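Local coordinates for enoyl-acyl carrier protein reductase (Uncultured bacterium, PDB 6KIA) that probably reduces enoyl-acyl carrier protein substrates with NADH in bacterial fatty acid synthesis, as a triclosan-resistant type of enoyl reductase, at residues A[6-11]-A[243-248]; A[191-196]-A[200-205]; A[265-270]-A[362-367]; A[288-293]-A[303-308]. All blocks are in the same frame, centred on the assembly; numbering follows the deposited sequence.

Interaction 1. Residues A[6-11]-A[243-248]; sequences PLRDVP and GTEILI
Arg8 reaches Glu245 by a bent chain: CG lies opposite its own carbonyl carbon, and a second turn at chi2 (-70°) swings the guanidinium toward the strand. Glu245 sends its carboxylate out to meet it on an extended chain. The two side chains cross at about a right angle, yet their flat ends are nearly coplanar, 16° apart. The bond is a salt bridge, with Arg8 NH1 2.9 Å from Glu245 OE1. NH1 comes in on the syn side of the carboxylate, a little out of its plane, and the N-H is well off straight at 138°. Arg8 NH2 adds a weak bond to Glu245 OE1 at 3.3 Å. One water finishes the pairing: it donates to Glu245 OE2 at 2.7 Å and weakly accepts from Arg8 NH2. Pro6 CB sits over the centre of the guanidinium and covers one face. Arg8 NH1 also forms a salt bridge with Asp427, so one nitrogen serves two carboxylates. The contact lies at the surface and ties the N-terminal loop to strand 244-248 of the two-stranded antiparallel sheet, next to the start of helix 426-436, while Leu7 pairs by backbone with Trp423 of strand 421-423.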
# COMPACT_ATOMS: atom_id res chain seq x y z
N PRO A 6 5.13 16.49 5.50
CA PRO A 6 4.40 16.66 4.24
C PRO A 6 5.29 17.06 3.08
O PRO A 6 6.27 17.78 3.25
CB PRO A 6 3.41 17.78 4.56
CG PRO A 6 4.13 18.61 5.58
CD PRO A 6 4.95 17.64 6.41
N LEU A 7 4.94 16.55 1.90
CA LEU A 7 5.37 17.11 0.64
C LEU A 7 4.31 18.13 0.19
O LEU A 7 3.14 17.77 -0.01
CB LEU A 7 5.55 16.02 -0.43
CG LEU A 7 6.09 16.60 -1.72
CD1 LEU A 7 7.49 17.10 -1.46
CD2 LEU A 7 6.07 15.58 -2.83
N ARG A 8 4.70 19.40 0.07
CA ARG A 8 3.73 20.43 -0.25
C ARG A 8 3.78 20.89 -1.71
O ARG A 8 2.75 21.24 -2.30
CB ARG A 8 3.93 21.64 0.67
CG ARG A 8 3.68 21.36 2.15
CD ARG A 8 2.19 21.12 2.44
NE ARG A 8 1.94 21.12 3.89
CZ ARG A 8 1.01 20.37 4.49
NH1 ARG A 8 0.23 19.57 3.78
NH2 ARG A 8 0.87 20.42 5.80
N ASP A 9 4.99 20.92 -2.26
CA ASP A 9 5.21 21.44 -3.60
C ASP A 9 5.32 20.33 -4.64
O ASP A 9 5.91 19.26 -4.39
CB ASP A 9 6.46 22.32 -3.65
CG ASP A 9 6.34 23.55 -2.78
OD1 ASP A 9 5.20 24.03 -2.57
OD2 ASP A 9 7.39 24.04 -2.30
N VAL A 10 4.75 20.58 -5.81
CA VAL A 10 4.84 19.66 -6.92
C VAL A 10 6.28 19.62 -7.45
O VAL A 10 6.83 20.65 -7.86
CB VAL A 10 3.86 20.06 -8.05
CG1 VAL A 10 4.11 19.19 -9.27
CG2 VAL A 10 2.41 19.95 -7.55
N PRO A 11 6.91 18.44 -7.41
CA PRO A 11 8.28 18.33 -7.94
C PRO A 11 8.34 18.47 -9.45
O PRO A 11 7.41 18.07 -10.17
CB PRO A 11 8.72 16.92 -7.50
CG PRO A 11 7.41 16.13 -7.42
CD PRO A 11 6.40 17.15 -6.89
N GLY A 243 -1.67 7.33 7.78
CA GLY A 243 -2.67 8.38 7.83
C GLY A 243 -2.43 9.45 6.78
O GLY A 243 -1.35 9.54 6.18
N THR A 244 -3.43 10.30 6.57
CA THR A 244 -3.40 11.26 5.48
C THR A 244 -4.07 12.59 5.87
O THR A 244 -5.08 12.59 6.57
CB THR A 244 -4.12 10.66 4.25
OG1 THR A 244 -3.48 9.43 3.88
CG2 THR A 244 -4.14 11.64 3.07
N GLU A 245 -3.52 13.73 5.42
CA GLU A 245 -4.19 15.01 5.66
C GLU A 245 -5.27 15.23 4.64
O GLU A 245 -5.04 15.19 3.40
CB GLU A 245 -3.20 16.18 5.62
CG GLU A 245 -2.12 16.11 6.68
CD GLU A 245 -1.16 17.29 6.62
OE1 GLU A 245 -0.54 17.49 5.57
OE2 GLU A 245 -1.03 18.02 7.63
N ILE A 246 -6.47 15.49 5.14
CA ILE A 246 -7.60 15.74 4.28
C ILE A 246 -8.32 16.99 4.78
O ILE A 246 -8.14 17.37 5.93
CB ILE A 246 -8.56 14.53 4.26
CG1 ILE A 246 -9.36 14.41 5.57
CG2 ILE A 246 -7.80 13.23 3.91
CD1 ILE A 246 -10.31 13.20 5.61
N LEU A 247 -9.16 17.60 3.94
CA LEU A 247 -9.89 18.80 4.32
C LEU A 247 -10.96 18.53 5.39
O LEU A 247 -11.96 17.87 5.14
CB LEU A 247 -10.57 19.40 3.10
CG LEU A 247 -9.56 20.20 2.28
CD1 LEU A 247 -10.15 20.65 0.95
CD2 LEU A 247 -9.09 21.41 3.06
N ILE A 248 -10.70 19.07 6.58
CA ILE A 248 -11.65 19.08 7.71
C ILE A 248 -11.74 20.55 8.14
O ILE A 248 -10.72 21.19 8.44
CB ILE A 248 -11.18 18.15 8.86
CG1 ILE A 248 -11.12 16.70 8.36
CG2 ILE A 248 -12.13 18.26 10.07
CD1 ILE A 248 -10.46 15.69 9.30
O HOH W 1 -1.86 20.53 7.33

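Interaction 2. Residues A[191-196]-A[200-205]; sequences ALLNSD and LILMNF
Leu193 and Leu202 make the closest side-chain contact here, with Leu193 CD2 4.0 Å from Leu202 CD1. The two chains cross at about a right angle. Each has CG opposite its own carbonyl carbon (chi1 -67° and -75°), and Leu193 offers one methyl to the branch end of Leu202. Beside them, Leu192 CD1 approaches Ile201 CD1 at 4.4 Å, a looser methyl contact. The polar link is a backbone bond, Leu200 N to Asp196 O at 2.9 Å, the first full turn of helix 196-219.

Ser195 sits at the bend between the helices and bonds to both. Its OG gives a hydrogen bond to Leu192 O at 2.6 Å, and Ser195 N binds the same oxygen, so two donors grip one carbonyl at the end of helix 189-194. OG also takes the N-H of Gly198, capping the next helix. Asp196 turns its carboxylate elsewhere, to the backbone N of Leu118. Further out, Phe171 of helix 169-180 packs on both Leu192 and Ile201, and Ile123 of helix 120-146 on Leu200. Two consecutive helices meet at a corner, with a serine N-cap starting the second and apolar side chains filling the angle between them.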
# COMPACT_ATOMS: atom_id res chain seq x y z
N ALA A 191 -8.48 -7.73 20.60
CA ALA A 191 -8.76 -9.16 20.80
C ALA A 191 -7.90 -10.02 19.86
O ALA A 191 -7.35 -11.05 20.25
CB ALA A 191 -10.25 -9.46 20.60
N LEU A 192 -7.79 -9.59 18.60
CA LEU A 192 -6.93 -10.29 17.67
C LEU A 192 -5.46 -10.14 18.07
O LEU A 192 -4.71 -11.12 18.14
CB LEU A 192 -7.12 -9.77 16.24
CG LEU A 192 -6.18 -10.39 15.20
CD1 LEU A 192 -6.38 -11.89 15.10
CD2 LEU A 192 -6.36 -9.72 13.83
N LEU A 193 -5.05 -8.89 18.28
CA LEU A 193 -3.62 -8.62 18.45
C LEU A 193 -3.04 -9.23 19.74
O LEU A 193 -1.84 -9.54 19.79
CB LEU A 193 -3.34 -7.12 18.39
CG LEU A 193 -3.59 -6.44 17.03
CD1 LEU A 193 -2.76 -5.18 16.90
CD2 LEU A 193 -3.31 -7.38 15.86
N ASN A 194 -3.87 -9.42 20.76
CA ASN A 194 -3.38 -10.02 22.01
C ASN A 194 -3.32 -11.55 21.96
O ASN A 194 -2.67 -12.18 22.80
CB ASN A 194 -4.25 -9.59 23.19
CG ASN A 194 -4.16 -8.10 23.47
OD1 ASN A 194 -3.14 -7.47 23.20
ND2 ASN A 194 -5.23 -7.54 24.03
N SER A 195 -4.01 -12.15 21.00
CA SER A 195 -3.94 -13.60 20.86
C SER A 195 -2.62 -14.04 20.20
O SER A 195 -1.95 -13.23 19.55
CB SER A 195 -5.13 -14.10 20.03
OG SER A 195 -5.00 -13.69 18.68
N ASP A 196 -2.25 -15.30 20.36
CA ASP A 196 -1.06 -15.82 19.68
C ASP A 196 -1.26 -15.77 18.17
O ASP A 196 -0.32 -15.48 17.43
CB ASP A 196 -0.71 -17.23 20.14
CG ASP A 196 0.15 -17.24 21.38
OD1 ASP A 196 0.24 -16.20 22.06
OD2 ASP A 196 0.75 -18.30 21.67
N LEU A 200 1.35 -13.89 15.64
CA LEU A 200 1.92 -14.55 14.47
C LEU A 200 1.70 -13.71 13.21
O LEU A 200 2.63 -13.48 12.41
CB LEU A 200 1.30 -15.94 14.29
CG LEU A 200 1.69 -16.66 13.01
CD1 LEU A 200 3.21 -16.84 12.96
CD2 LEU A 200 0.98 -18.00 12.93
N ILE A 201 0.46 -13.27 13.04
CA ILE A 201 0.10 -12.42 11.90
C ILE A 201 0.95 -11.15 11.86
O ILE A 201 1.46 -10.79 10.81
CB ILE A 201 -1.39 -12.07 11.92
CG1 ILE A 201 -2.21 -13.33 11.63
CG2 ILE A 201 -1.71 -10.96 10.91
CD1 ILE A 201 -3.69 -13.14 11.83
N LEU A 202 1.13 -10.48 13.00
CA LEU A 202 1.96 -9.28 13.06
C LEU A 202 3.43 -9.57 12.69
O LEU A 202 4.08 -8.74 12.08
CB LEU A 202 1.89 -8.65 14.46
CG LEU A 202 0.62 -7.89 14.84
CD1 LEU A 202 0.63 -7.61 16.33
CD2 LEU A 202 0.52 -6.60 14.07
N MET A 203 3.95 -10.73 13.10
CA MET A 203 5.30 -11.13 12.68
C MET A 203 5.37 -11.25 11.14
O MET A 203 6.34 -10.79 10.48
CB MET A 203 5.68 -12.45 13.34
CG MET A 203 5.76 -12.34 14.84
SD MET A 203 6.08 -13.95 15.59
CE MET A 203 7.17 -14.67 14.39
N ASN A 204 4.34 -11.87 10.57
CA ASN A 204 4.32 -12.03 9.12
C ASN A 204 4.19 -10.68 8.40
O ASN A 204 4.83 -10.46 7.37
CB ASN A 204 3.18 -12.95 8.70
CG ASN A 204 3.55 -13.84 7.52
OD1 ASN A 204 4.72 -14.18 7.32
ND2 ASN A 204 2.55 -14.23 6.74
N PHE A 205 3.40 -9.78 8.98
CA PHE A 205 3.25 -8.42 8.44
C PHE A 205 4.61 -7.72 8.44
O PHE A 205 5.00 -7.10 7.44
CB PHE A 205 2.27 -7.57 9.28
CG PHE A 205 0.80 -7.87 9.06
CD1 PHE A 205 0.37 -8.91 8.25
CD2 PHE A 205 -0.16 -7.08 9.69
CE1 PHE A 205 -1.01 -9.16 8.09
CE2 PHE A 205 -1.54 -7.32 9.53
CZ PHE A 205 -1.96 -8.36 8.73

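Interaction 3. Residues A[265-270]-A[362-367]; sequences AKMRLE and EAWPMP. With NAI (1,4-dihydronicotinamide adenine dinucleotide), chain D.
Apolar packing carries most of this contact, and Met267 does most of it. Its side chain and that of Trp364 slide past each other in opposite directions. Met267 CG meets the six-membered ring at Trp364 CZ3, 3.9 Å away. The last turn of the chain (chi3 -68°) folds Met267 CE back toward the loop, where it lies 3.5 Å from Trp364 O and 4.1 Å from Pro365 CD. Lys266 also touches the ring with the root of its chain, CB to Trp364 CH2 at 4.4 Å. Both residues come in at the edge of the indole. One face of it is covered from within its own loop by the neighbouring Pro365, which follows a cis peptide bond.

A sulfur-aromatic contact adds to this. Met267 SD lies 5.2 Å from the centroid of the six-membered ring of Trp364 and 85° off the ring normal. This is a Met-aromatic contact of the edge type, with the sulfur in the ring plane. Trp364 is also stacked on His242, and its NE1 is hydrogen-bonded to Thr256.

The same helix, 263-278, reaches the dinucleotide pocket of this Rossmann-clan reductase, where a lysine grips the ribose diol, as in short-chain dehydrogenases and related enoyl reductases.

The polar interactions belong to Lys266. Beyond CB its chain leaves the tryptophan and runs to the cofactor. Lys266 NZ binds both hydroxyls of the nicotinamide ribose of NADH, O2D at 2.8 Å and O3D at 3.0 Å. A third bond, to the backbone oxygen of Tyr239, helps hold the ammonium in place.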
# COMPACT_ATOMS: atom_id res chain seq x y z
N ALA A 265 4.06 -2.48 11.10
CA ALA A 265 4.95 -2.84 9.99
C ALA A 265 5.25 -1.62 9.13
O ALA A 265 6.38 -1.46 8.65
CB ALA A 265 4.34 -3.96 9.14
N LYS A 266 4.26 -0.75 8.92
CA LYS A 266 4.52 0.46 8.12
C LYS A 266 5.50 1.40 8.85
O LYS A 266 6.26 2.11 8.21
CB LYS A 266 3.22 1.20 7.79
CG LYS A 266 2.32 0.47 6.75
CD LYS A 266 3.07 0.34 5.40
CE LYS A 266 2.14 -0.17 4.30
NZ LYS A 266 2.81 -0.39 2.98
N MET A 267 5.46 1.42 10.18
CA MET A 267 6.43 2.28 10.88
C MET A 267 7.83 1.65 10.86
O MET A 267 8.85 2.35 10.83
CB MET A 267 5.97 2.59 12.30
CG MET A 267 4.84 3.61 12.28
SD MET A 267 4.27 4.09 13.94
CE MET A 267 3.50 2.58 14.47
N ARG A 268 7.88 0.32 10.82
CA ARG A 268 9.16 -0.34 10.67
C ARG A 268 9.74 -0.08 9.27
O ARG A 268 10.94 0.13 9.10
CB ARG A 268 9.02 -1.84 10.90
CG ARG A 268 10.33 -2.60 10.88
CD ARG A 268 10.13 -4.07 11.20
NE ARG A 268 11.42 -4.76 11.26
CZ ARG A 268 12.18 -4.82 12.35
NH1 ARG A 268 11.78 -4.28 13.49
NH2 ARG A 268 13.34 -5.45 12.30
N LEU A 269 8.86 -0.05 8.27
CA LEU A 269 9.24 0.32 6.91
C LEU A 269 9.87 1.71 6.86
O LEU A 269 10.94 1.92 6.25
CB LEU A 269 8.01 0.26 5.99
CG LEU A 269 8.19 0.69 4.53
CD1 LEU A 269 8.99 -0.38 3.78
CD2 LEU A 269 6.82 0.93 3.88
N GLU A 270 9.22 2.66 7.52
CA GLU A 270 9.77 4.01 7.65
C GLU A 270 11.16 4.00 8.28
O GLU A 270 12.09 4.65 7.79
CB GLU A 270 8.84 4.90 8.47
CG GLU A 270 7.54 5.20 7.77
CD GLU A 270 6.54 5.86 8.67
OE1 GLU A 270 6.72 5.82 9.91
OE2 GLU A 270 5.55 6.40 8.15
N GLU A 362 0.31 10.04 17.79
CA GLU A 362 1.33 9.34 18.55
C GLU A 362 0.81 7.96 18.92
O GLU A 362 1.57 7.00 19.03
CB GLU A 362 1.70 10.12 19.82
CG GLU A 362 1.34 11.62 19.86
CD GLU A 362 1.70 12.41 18.61
OE1 GLU A 362 2.85 12.30 18.14
OE2 GLU A 362 0.82 13.15 18.11
N ALA A 363 -0.51 7.84 19.05
CA ALA A 363 -1.14 6.59 19.46
C ALA A 363 -1.37 5.61 18.31
O ALA A 363 -1.81 4.49 18.53
CB ALA A 363 -2.46 6.88 20.17
N TRP A 364 -1.06 6.03 17.09
CA TRP A 364 -1.34 5.25 15.87
C TRP A 364 -0.54 3.96 15.76
O TRP A 364 0.65 3.95 16.05
CB TRP A 364 -1.05 6.14 14.66
CG TRP A 364 -1.48 5.62 13.31
CD1 TRP A 364 -2.68 5.83 12.71
CD2 TRP A 364 -0.70 4.83 12.38
NE1 TRP A 364 -2.72 5.22 11.48
CE2 TRP A 364 -1.51 4.61 11.25
CE3 TRP A 364 0.60 4.31 12.40
CZ2 TRP A 364 -1.07 3.88 10.15
CZ3 TRP A 364 1.05 3.57 11.30
CH2 TRP A 364 0.21 3.37 10.19
N PRO A 365 -1.19 2.86 15.34
CA PRO A 365 -2.63 2.70 15.08
C PRO A 365 -3.41 2.40 16.36
O PRO A 365 -2.98 1.57 17.17
CB PRO A 365 -2.70 1.49 14.14
CG PRO A 365 -1.47 0.69 14.46
CD PRO A 365 -0.43 1.65 15.00
N MET A 366 -4.53 3.09 16.55
CA MET A 366 -5.32 2.87 17.75
C MET A 366 -6.21 1.62 17.64
O MET A 366 -6.55 1.19 16.54
CB MET A 366 -6.17 4.10 18.04
CG MET A 366 -5.32 5.35 18.31
SD MET A 366 -6.27 6.88 18.46
CE MET A 366 -7.18 6.55 19.97
N PRO A 367 -6.58 1.03 18.78
CA PRO A 367 -7.60 -0.03 18.75
C PRO A 367 -8.97 0.51 18.31
O PRO A 367 -9.27 1.68 18.57
CB PRO A 367 -7.66 -0.51 20.21
CG PRO A 367 -6.38 -0.03 20.84
CD PRO A 367 -6.01 1.23 20.13
PA NAI D . -2.28 -4.40 -4.39
O1A NAI D . -2.45 -4.04 -5.83
O2A NAI D . -3.02 -5.63 -3.89
O5B NAI D . -0.72 -4.49 -4.10
C5B NAI D . -0.24 -5.38 -3.11
C4B NAI D . 1.26 -5.55 -3.48
O4B NAI D . 1.86 -6.41 -2.33
C3B NAI D . 1.45 -6.18 -4.58
O3B NAI D . 2.58 -5.62 -5.37
C2B NAI D . 1.79 -7.74 -4.12
O2B NAI D . 2.46 -8.44 -5.23
C1B NAI D . 2.52 -7.58 -3.06
N9A NAI D . 2.33 -8.70 -2.11
C8A NAI D . 1.31 -9.13 -1.35
N7A NAI D . 1.72 -10.20 -0.68
C5A NAI D . 3.02 -10.43 -1.01
C6A NAI D . 3.85 -11.44 -0.57
N6A NAI D . 3.68 -12.54 0.35
N1A NAI D . 5.11 -11.48 -1.04
C2A NAI D . 5.53 -10.55 -1.95
N3A NAI D . 4.69 -9.54 -2.39
C4A NAI D . 3.41 -9.50 -1.91
O3 NAI D . -2.80 -3.17 -3.41
PN NAI D . -2.12 -1.74 -3.10
O1N NAI D . -1.90 -0.98 -4.37
O2N NAI D . -3.11 -1.08 -2.15
O5D NAI D . -0.73 -2.03 -2.37
C5D NAI D . 0.49 -1.52 -2.87
C4D NAI D . 1.17 -0.73 -1.73
O4D NAI D . 0.47 0.37 -1.50
C3D NAI D . 1.14 -1.52 -0.43
O3D NAI D . 2.37 -1.54 0.21
C2D NAI D . 0.14 -0.69 0.41
O2D NAI D . 0.33 -1.00 1.83
C1D NAI D . 0.40 0.55 0.07
N1N NAI D . -0.68 1.48 0.39
C2N NAI D . -2.00 1.19 0.14
C3N NAI D . -3.00 2.09 0.52
C7N NAI D . -4.47 1.81 0.23
O7N NAI D . -5.36 2.42 0.82
N7N NAI D . -4.80 0.83 -0.75
C4N NAI D . -2.69 3.30 1.12
C5N NAI D . -1.34 3.62 1.32
C6N NAI D . -0.35 2.70 0.96

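Interaction 4. Residues A[288-293]-A[303-308]; sequences CPEIRT and ELSLFP. With NAI (1,4-dihydronicotinamide adenine dinucleotide), chain D.
The segment 288-293 forms one wall of the nicotinamide pocket, and 303-308 backs it from the side away from NADH. Glu290 lies against Ser305. Its chain bends at chi2 (85°) and brings the carboxylate alongside the serine, with Glu290 OE1 3.3 Å from Ser305 CB. This is packing: the polar ends bond elsewhere, Glu290 OE2 to Tyr241 and Gln255, and Ser305 OG to Gln255. Leu306 presses CD1 to 3.6 Å from Glu290 O, and the same methyl meets Ile291 CG2 at 4.3 Å. Further on, Arg292 and Glu303 run side by side in the same direction, with Arg292 CD 3.8 Å from Glu303 CB. Their charged planes are nearly perpendicular, 87° apart, and do not touch. A water lies in the guanidinium plane, accepting from Arg292 NE at 3.0 Å, and it is only weakly linked to Glu303 OE1. Glu303 OE2 is held by Ser380.

On the other side the loop reads the cofactor. Ile291 N points almost straight at the carboxamide oxygen O7N (3.1 Å, 176°), and Thr293 OG1 binds the phosphate oxygen O2N at 2.6 Å. Pro289 O lies 3.3 Å from C4N, the carbon that carries the hydride in NADH. A backbone N-H that fixes the carboxamide, followed by a threonine on the pyrophosphate, is the nicotinamide-binding pattern of short-chain dehydrogenases and enoyl reductases.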
# COMPACT_ATOMS: atom_id res chain seq x y z
N CYS A 288 0.97 7.45 1.42
CA CYS A 288 -0.06 7.82 0.44
C CYS A 288 -1.48 7.74 0.99
O CYS A 288 -1.70 7.09 2.01
CB CYS A 288 0.06 6.91 -0.79
SG CYS A 288 1.59 7.20 -1.76
N PRO A 289 -2.45 8.38 0.31
CA PRO A 289 -3.83 8.36 0.84
C PRO A 289 -4.54 7.01 0.83
O PRO A 289 -4.19 6.09 0.11
CB PRO A 289 -4.57 9.30 -0.11
CG PRO A 289 -3.55 10.19 -0.65
CD PRO A 289 -2.33 9.30 -0.83
N GLU A 290 -5.59 6.94 1.64
CA GLU A 290 -6.55 5.84 1.61
C GLU A 290 -7.22 5.78 0.25
O GLU A 290 -7.79 6.79 -0.23
CB GLU A 290 -7.63 6.05 2.69
CG GLU A 290 -7.12 6.28 4.11
CD GLU A 290 -6.76 7.74 4.43
OE1 GLU A 290 -6.80 8.62 3.53
OE2 GLU A 290 -6.44 8.02 5.60
N ILE A 291 -7.18 4.60 -0.38
CA ILE A 291 -7.92 4.37 -1.61
C ILE A 291 -8.49 2.96 -1.59
O ILE A 291 -8.26 2.20 -0.65
CB ILE A 291 -7.06 4.59 -2.87
CG1 ILE A 291 -5.82 3.69 -2.86
CG2 ILE A 291 -6.62 6.05 -3.03
CD1 ILE A 291 -5.14 3.71 -4.21
N ARG A 292 -9.28 2.61 -2.60
CA ARG A 292 -9.76 1.24 -2.71
C ARG A 292 -8.98 0.46 -3.77
O ARG A 292 -8.99 0.80 -4.96
CB ARG A 292 -11.26 1.21 -2.98
CG ARG A 292 -12.03 1.74 -1.79
CD ARG A 292 -13.53 1.53 -1.93
NE ARG A 292 -13.96 0.20 -1.52
CZ ARG A 292 -14.36 -0.75 -2.37
NH1 ARG A 292 -14.38 -0.51 -3.68
NH2 ARG A 292 -14.73 -1.94 -1.90
N THR A 293 -8.25 -0.54 -3.29
CA THR A 293 -7.48 -1.47 -4.10
C THR A 293 -7.78 -2.89 -3.66
O THR A 293 -8.57 -3.11 -2.73
CB THR A 293 -5.97 -1.27 -3.94
OG1 THR A 293 -5.62 -1.64 -2.61
CG2 THR A 293 -5.53 0.16 -4.21
N GLU A 303 -12.47 4.09 2.84
CA GLU A 303 -12.77 4.99 1.73
C GLU A 303 -13.45 6.29 2.20
O GLU A 303 -13.52 7.27 1.44
CB GLU A 303 -13.67 4.26 0.71
CG GLU A 303 -15.16 4.24 1.11
CD GLU A 303 -15.53 3.26 2.20
OE1 GLU A 303 -14.69 2.43 2.62
OE2 GLU A 303 -16.68 3.39 2.70
N LEU A 304 -13.95 6.32 3.44
CA LEU A 304 -14.55 7.54 3.95
C LEU A 304 -13.55 8.66 3.94
O LEU A 304 -13.93 9.84 3.76
CB LEU A 304 -15.09 7.32 5.38
CG LEU A 304 -16.21 6.31 5.49
CD1 LEU A 304 -16.62 6.22 6.94
CD2 LEU A 304 -17.42 6.71 4.62
N SER A 305 -12.27 8.30 4.07
CA SER A 305 -11.22 9.33 4.10
C SER A 305 -11.01 10.00 2.74
O SER A 305 -10.48 11.10 2.68
CB SER A 305 -9.91 8.73 4.58
OG SER A 305 -10.03 8.24 5.92
N LEU A 306 -11.46 9.36 1.68
CA LEU A 306 -11.12 9.78 0.32
C LEU A 306 -12.06 10.86 -0.25
O LEU A 306 -11.63 11.71 -1.03
CB LEU A 306 -11.10 8.55 -0.59
CG LEU A 306 -10.81 8.71 -2.08
CD1 LEU A 306 -9.41 9.29 -2.31
CD2 LEU A 306 -10.94 7.33 -2.72
N PHE A 307 -13.33 10.85 0.16
CA PHE A 307 -14.30 11.79 -0.45
C PHE A 307 -13.91 13.28 -0.42
O PHE A 307 -14.14 14.00 -1.40
CB PHE A 307 -15.67 11.61 0.21
CG PHE A 307 -16.27 10.25 -0.03
CD1 PHE A 307 -16.75 9.90 -1.27
CD2 PHE A 307 -16.35 9.33 1.01
CE1 PHE A 307 -17.31 8.63 -1.49
CE2 PHE A 307 -16.92 8.08 0.81
CZ PHE A 307 -17.41 7.72 -0.43
N PRO A 308 -13.30 13.76 0.70
CA PRO A 308 -12.93 15.18 0.70
C PRO A 308 -11.86 15.56 -0.34
O PRO A 308 -11.61 16.76 -0.50
CB PRO A 308 -12.40 15.39 2.14
CG PRO A 308 -13.07 14.32 2.94
CD PRO A 308 -13.13 13.14 2.04
PA NAI D . -2.28 -4.40 -4.39
O1A NAI D . -2.45 -4.04 -5.83
O2A NAI D . -3.02 -5.63 -3.89
O5B NAI D . -0.72 -4.49 -4.10
C5B NAI D . -0.24 -5.38 -3.11
C4B NAI D . 1.26 -5.55 -3.48
O4B NAI D . 1.86 -6.41 -2.33
C3B NAI D . 1.45 -6.18 -4.58
O3B NAI D . 2.58 -5.62 -5.37
C2B NAI D . 1.79 -7.74 -4.12
O2B NAI D . 2.46 -8.44 -5.23
C1B NAI D . 2.52 -7.58 -3.06
N9A NAI D . 2.33 -8.70 -2.11
C8A NAI D . 1.31 -9.13 -1.35
N7A NAI D . 1.72 -10.20 -0.68
C5A NAI D . 3.02 -10.43 -1.01
C6A NAI D . 3.85 -11.44 -0.57
N6A NAI D . 3.68 -12.54 0.35
N1A NAI D . 5.11 -11.48 -1.04
C2A NAI D . 5.53 -10.55 -1.95
N3A NAI D . 4.69 -9.54 -2.39
C4A NAI D . 3.41 -9.50 -1.91
O3 NAI D . -2.80 -3.17 -3.41
PN NAI D . -2.12 -1.74 -3.10
O1N NAI D . -1.90 -0.98 -4.37
O2N NAI D . -3.11 -1.08 -2.15
O5D NAI D . -0.73 -2.03 -2.37
C5D NAI D . 0.49 -1.52 -2.87
C4D NAI D . 1.17 -0.73 -1.73
O4D NAI D . 0.47 0.37 -1.50
C3D NAI D . 1.14 -1.52 -0.43
O3D NAI D . 2.37 -1.54 0.21
C2D NAI D . 0.14 -0.69 0.41
O2D NAI D . 0.33 -1.00 1.83
C1D NAI D . 0.40 0.55 0.07
N1N NAI D . -0.68 1.48 0.39
C2N NAI D . -2.00 1.19 0.14
C3N NAI D . -3.00 2.09 0.52
C7N NAI D . -4.47 1.81 0.23
O7N NAI D . -5.36 2.42 0.82
N7N NAI D . -4.80 0.83 -0.75
C4N NAI D . -2.69 3.30 1.12
C5N NAI D . -1.34 3.62 1.32
C6N NAI D . -0.35 2.70 0.96
O HOH W 2 -13.63 -0.44 1.39

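Interactions 2 and 4 are buried, interaction 3 is partly so, and interaction 1 lies at the surface. The chemistry follows: a salt bridge with a water in interaction 1, aliphatic packing and a helix cap in interaction 2, a methionine against an indole edge in interaction 3, and packing of chains whose polar ends bond elsewhere in interaction 4. Interactions 3 and 4 both touch NADH, at the ribose and at the carboxamide and phosphate. Interaction 1 meets both of these: Gly243 packs on Trp364, and Thr244 on Pro289. Interaction 2 touches interaction 3, the backbone oxygen of Phe205 lying on Ala265. Interactions 1 and 2 stay about 15 Å apart at their nearest atoms.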